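Local coordinates for protein plu4264 (Photorhabdus luminescens subsp. laumondii, PDB 4MV2) that is of unknown function but binds nickel in a cupin beta-barrel and is possibly a metal-dependent enzyme, at residues M8-M13 / G36-V41; E44-R49 / E89-N94. All blocks are in the same frame, centred on the assembly; numbering follows the deposited sequence. Where two conformers were deposited one is given.

Interaction 1 (M8-M13 / G36-V41); sequences MDWDSM and GAWCIV
Two first torsions bring the indoles of Trp38 and Trp10 into contact. Trp38 CG is anti to the backbone N (chi1 -172°); Trp10 CG is anti to its carbonyl carbon (chi1 -54°). Trp38 and Ile40 belong to strand 35-41 of the larger sheet of the cupin fold, and the loop 8-13, with its short 3-10 turn, lies over them. The indoles form a T-shaped (edge-to-face) pair. The six-membered ring of Trp10 turns its edge to the face of the Trp38 pyrrole ring, with the planes at 70°. Trp10 CZ3 comes 3.6 Å from Trp38 NE1. That nitrogen is not left without a partner, since it is hydrogen-bonded to His101 ND1.

Two selenomethionines fill in around the pair. Met8 lays its CG over the centre of the Trp10 ring, then bends to put CE on the same face of Trp38 that Trp10 meets, in an off-centre CH-pi contact. Met8 CE is 3.9 Å from Trp38 CG. The second subunit packs on Met8, Trp10 and Trp38, so the cluster borders the dimer interface.

Within the loop, Asp9 O accepts from both Ser12 N and Ser12 OG, the latter at 2.6 Å. Met13 reaches both strand residues: its CE lies 3.6 Å from Trp38 CD1, and its SE lies 3.6 Å from Ile40 CD1.

Interaction 2 (E44-R49 / E89-N94); sequences ETKSFR and EHHVIN. With NI (nickel (II) ion), chain C.
Ser47 and Val92 share two hydrogen bonds. Ser47 N gives its hydrogen to Val92 O at 2.8 Å, in the carbonyl plane and fairly straight (160°). Val92 N gives its own to Ser47 OG at 2.9 Å. The serine hydroxyl thus takes the place of a main-chain carbonyl; chi1 of 69° sets OG between the backbone N and the carbonyl carbon, where Val92 N can reach it. Farther along, Asn94 N bonds to Thr45 O at 2.9 Å, while the return bond from Thr45 N to Asn94 O is weak. Asn94 ND2 is hydrogen-bonded to Glu98 O, and Thr45 OG1 to Arg42 O.

This antiparallel pairing forms an edge of the smaller sheet of the cupin barrel. Strand 90-94 carries the metal ligand His90, whose NE2 binds nickel at 2.2 Å. His50, His52, Glu56 and two waters complete the site, and His90 ND1 is hydrogen-bonded to Ser88 O.

The His91 ring meets the bent Lys46 chain obliquely, with His91 CD2 3.3 Å from Lys46 CE. A water bonds to His91 ND1 and, weakly, to Arg49 NE at the guanidinium edge. The guanidinium lays one face over Glu89 CB and CG. Arg49 NH1 and Glu89 OE1 form a long salt bridge (3.7 Å) by charge alone: the oxygen lies well out of the guanidinium plane and no N-H points at it. Glu89 OE2 is hydrogen-bonded to Ser51 OG.

In the fold
The two interactions come in series along the chain, and their centres are about 16 Å apart. Interaction 1 lies on the larger antiparallel sheet, where strand 35-41 runs between strands 19-23 and 100-107. Interaction 2 joins strands 45-46 and 90-94 of the smaller sheet. Strand 35-41 leads directly into 45-46, so the chain passes from one sheet to the other between them. They touch at this crossing: Val41 CG2 packs on Val92 CG1 at 3.8 Å, and Val41 O probably accepts a hydrogen bond from Asn94 ND2 at 3.0 Å. Interaction 1 faces the second subunit, whereas interaction 2 carries a nickel ligand and has no contact with that chain.

Interaction 1 (M8-M13 / G36-V41)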
# COMPACT_ATOMS: atom_id res chain seq x y z
N MSE A 8 4.17 8.82 10.88
CA MSE A 8 4.37 7.57 11.58
C MSE A 8 4.98 7.78 12.95
O MSE A 8 5.99 8.46 13.08
CB MSE A 8 5.26 6.65 10.78
CG MSE A 8 5.62 5.34 11.46
SE MSE A 8 4.08 4.20 11.91
CE MSE A 8 3.82 3.54 10.09
N ASP A 9 4.37 7.20 13.96
CA ASP A 9 4.96 7.13 15.29
C ASP A 9 5.26 5.65 15.53
O ASP A 9 4.35 4.88 15.80
CB ASP A 9 3.95 7.68 16.30
CG ASP A 9 4.42 7.53 17.72
OD1 ASP A 9 5.53 6.99 17.94
OD2 ASP A 9 3.67 7.98 18.63
N TRP A 10 6.51 5.24 15.37
CA TRP A 10 6.81 3.80 15.47
C TRP A 10 6.50 3.20 16.85
O TRP A 10 6.06 2.02 16.96
CB TRP A 10 8.27 3.51 15.12
CG TRP A 10 8.69 4.03 13.79
CD1 TRP A 10 9.50 5.09 13.57
CD2 TRP A 10 8.36 3.51 12.49
NE1 TRP A 10 9.74 5.25 12.22
CE2 TRP A 10 9.03 4.29 11.54
CE3 TRP A 10 7.55 2.45 12.04
CZ2 TRP A 10 8.92 4.07 10.19
CZ3 TRP A 10 7.48 2.23 10.71
CH2 TRP A 10 8.14 3.03 9.80
N ASP A 11 6.58 4.04 17.88
CA ASP A 11 6.32 3.58 19.23
C ASP A 11 4.82 3.38 19.49
O ASP A 11 4.45 2.73 20.46
CB ASP A 11 6.87 4.57 20.23
CG ASP A 11 6.74 4.09 21.66
OD1 ASP A 11 7.33 3.03 21.97
OD2 ASP A 11 6.12 4.78 22.49
N SER A 12 3.97 3.92 18.61
CA SER A 12 2.50 3.80 18.73
C SER A 12 1.96 2.50 18.15
O SER A 12 0.77 2.23 18.23
CB SER A 12 1.79 4.99 18.04
OG SER A 12 1.84 4.90 16.60
N MSE A 13 2.81 1.69 17.54
CA MSE A 13 2.36 0.46 16.89
C MSE A 13 1.75 -0.48 17.94
O MSE A 13 2.16 -0.51 19.09
CB MSE A 13 3.51 -0.22 16.18
CG MSE A 13 3.97 0.59 14.94
SE MSE A 13 5.42 -0.23 14.05
CE MSE A 13 4.75 -0.13 12.26
N GLY A 36 -6.03 -1.60 5.83
CA GLY A 36 -4.58 -1.69 5.64
C GLY A 36 -3.81 -1.61 6.93
O GLY A 36 -4.32 -1.19 7.95
N ALA A 37 -2.55 -2.01 6.86
CA ALA A 37 -1.64 -1.82 7.98
C ALA A 37 -0.20 -1.86 7.53
O ALA A 37 0.18 -2.65 6.69
CB ALA A 37 -1.85 -2.87 9.03
N TRP A 38 0.60 -1.00 8.14
CA TRP A 38 2.06 -1.11 8.05
C TRP A 38 2.50 -2.10 9.13
O TRP A 38 2.21 -1.90 10.31
CB TRP A 38 2.73 0.25 8.31
CG TRP A 38 4.22 0.28 8.04
CD1 TRP A 38 5.20 -0.45 8.68
CD2 TRP A 38 4.89 1.08 7.08
NE1 TRP A 38 6.42 -0.12 8.17
CE2 TRP A 38 6.26 0.80 7.18
CE3 TRP A 38 4.45 2.02 6.14
CZ2 TRP A 38 7.20 1.43 6.39
CZ3 TRP A 38 5.36 2.64 5.35
CH2 TRP A 38 6.74 2.36 5.48
N CYS A 39 3.24 -3.13 8.73
CA CYS A 39 3.62 -4.21 9.62
C CYS A 39 5.13 -4.39 9.64
O CYS A 39 5.80 -4.29 8.61
CB CYS A 39 3.02 -5.51 9.11
SG CYS A 39 1.20 -5.52 9.10
N ILE A 40 5.63 -4.69 10.82
CA ILE A 40 7.04 -4.99 11.02
C ILE A 40 7.17 -6.30 11.74
O ILE A 40 6.62 -6.51 12.83
CB ILE A 40 7.81 -3.91 11.84
CG1 ILE A 40 7.67 -2.53 11.22
CG2 ILE A 40 9.29 -4.33 11.91
CD1 ILE A 40 8.26 -1.43 12.10
N VAL A 41 7.87 -7.22 11.09
CA VAL A 41 8.28 -8.49 11.72
C VAL A 41 9.69 -8.27 12.22
O VAL A 41 10.61 -8.03 11.43
CB VAL A 41 8.13 -9.70 10.79
CG1 VAL A 41 8.52 -10.98 11.56
CG2 VAL A 41 6.71 -9.82 10.25

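Interaction 2 (E44-R49 / E89-N94)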
# COMPACT_ATOMS: atom_id res chain seq x y z
N GLU A 44 14.63 -11.99 13.67
CA GLU A 44 14.61 -13.34 14.24
C GLU A 44 13.30 -13.66 14.90
O GLU A 44 13.26 -14.31 15.94
CB GLU A 44 15.81 -13.55 15.16
CG GLU A 44 17.13 -13.36 14.42
CD GLU A 44 18.37 -13.75 15.18
OE1 GLU A 44 18.48 -13.39 16.35
OE2 GLU A 44 19.20 -14.46 14.60
N THR A 45 12.21 -13.23 14.27
CA THR A 45 10.86 -13.58 14.74
C THR A 45 10.00 -14.01 13.56
O THR A 45 10.39 -13.80 12.39
CB THR A 45 10.14 -12.43 15.50
OG1 THR A 45 9.78 -11.39 14.59
CG2 THR A 45 11.01 -11.82 16.60
N LYS A 46 8.83 -14.53 13.86
CA LYS A 46 7.83 -14.85 12.81
C LYS A 46 6.47 -14.39 13.25
O LYS A 46 6.19 -14.31 14.44
CB LYS A 46 7.83 -16.35 12.52
CG LYS A 46 7.43 -17.20 13.70
CD LYS A 46 7.04 -18.59 13.29
CE LYS A 46 5.53 -18.76 13.05
NZ LYS A 46 4.68 -18.69 14.32
N SER A 47 5.58 -14.14 12.28
CA SER A 47 4.22 -13.68 12.63
C SER A 47 3.24 -14.84 12.82
O SER A 47 3.57 -15.98 12.56
CB SER A 47 3.70 -12.70 11.59
OG SER A 47 3.46 -13.36 10.36
N PHE A 48 2.03 -14.52 13.27
CA PHE A 48 1.02 -15.52 13.63
C PHE A 48 0.30 -16.06 12.42
O PHE A 48 -0.21 -15.33 11.63
CB PHE A 48 -0.01 -14.85 14.57
CG PHE A 48 -1.15 -15.71 14.92
CD1 PHE A 48 -1.06 -16.58 15.98
CD2 PHE A 48 -2.36 -15.64 14.21
CE1 PHE A 48 -2.15 -17.39 16.34
CE2 PHE A 48 -3.45 -16.45 14.55
CZ PHE A 48 -3.33 -17.32 15.62
N ARG A 49 0.25 -17.38 12.29
CA ARG A 49 -0.32 -17.99 11.08
C ARG A 49 -1.84 -17.93 11.12
O ARG A 49 -2.47 -18.28 12.14
CB ARG A 49 0.21 -19.44 10.97
CG ARG A 49 -0.27 -20.20 9.72
CD ARG A 49 0.49 -21.53 9.61
NE ARG A 49 0.05 -22.41 8.50
CZ ARG A 49 -0.84 -23.42 8.60
NH1 ARG A 49 -1.44 -23.72 9.76
NH2 ARG A 49 -1.14 -24.16 7.53
N GLU A 89 -3.49 -20.47 4.55
CA GLU A 89 -2.74 -20.20 5.77
C GLU A 89 -1.47 -19.47 5.42
O GLU A 89 -0.73 -19.88 4.53
CB GLU A 89 -2.41 -21.49 6.50
CG GLU A 89 -3.63 -22.31 6.92
CD GLU A 89 -4.42 -21.72 8.11
OE1 GLU A 89 -3.83 -20.98 8.93
OE2 GLU A 89 -5.65 -22.03 8.22
N HIS A 90 -1.21 -18.38 6.12
CA HIS A 90 -0.07 -17.56 5.80
C HIS A 90 0.53 -16.99 7.02
O HIS A 90 -0.20 -16.65 7.96
CB HIS A 90 -0.41 -16.42 4.81
CG HIS A 90 -1.63 -15.60 5.17
ND1 HIS A 90 -2.92 -16.08 5.02
CD2 HIS A 90 -1.75 -14.32 5.60
CE1 HIS A 90 -3.78 -15.13 5.38
NE2 HIS A 90 -3.10 -14.05 5.72
N HIS A 91 1.85 -16.91 7.00
CA HIS A 91 2.61 -16.10 7.96
C HIS A 91 3.98 -15.68 7.37
O HIS A 91 4.37 -16.10 6.26
CB HIS A 91 2.75 -16.83 9.32
CG HIS A 91 3.71 -17.98 9.36
ND1 HIS A 91 3.41 -19.25 8.89
CD2 HIS A 91 4.95 -18.06 9.89
CE1 HIS A 91 4.42 -20.06 9.14
NE2 HIS A 91 5.38 -19.36 9.72
N VAL A 92 4.68 -14.85 8.13
CA VAL A 92 5.91 -14.21 7.70
C VAL A 92 7.03 -14.63 8.63
O VAL A 92 6.87 -14.61 9.85
CB VAL A 92 5.75 -12.69 7.73
CG1 VAL A 92 6.99 -12.01 7.19
CG2 VAL A 92 4.52 -12.27 6.90
N ILE A 93 8.15 -15.05 8.04
CA ILE A 93 9.31 -15.53 8.79
C ILE A 93 10.47 -14.61 8.52
O ILE A 93 10.91 -14.49 7.38
CB ILE A 93 9.70 -16.98 8.36
CG1 ILE A 93 8.53 -17.93 8.63
CG2 ILE A 93 10.99 -17.42 9.07
CD1 ILE A 93 8.63 -19.22 7.81
N ASN A 94 10.96 -13.95 9.56
CA ASN A 94 12.12 -13.08 9.43
C ASN A 94 13.30 -13.67 10.18
O ASN A 94 13.43 -13.46 11.39
CB ASN A 94 11.87 -11.67 9.96
CG ASN A 94 13.05 -10.73 9.73
OD1 ASN A 94 14.03 -11.06 9.08
ND2 ASN A 94 12.97 -9.55 10.34
NI NI C . -4.01 -12.28 6.55
O HOH W 1 1.72 -20.25 6.80
O HOH W 2 -2.23 -11.31 7.03
O HOH W 3 -4.83 -10.48 7.44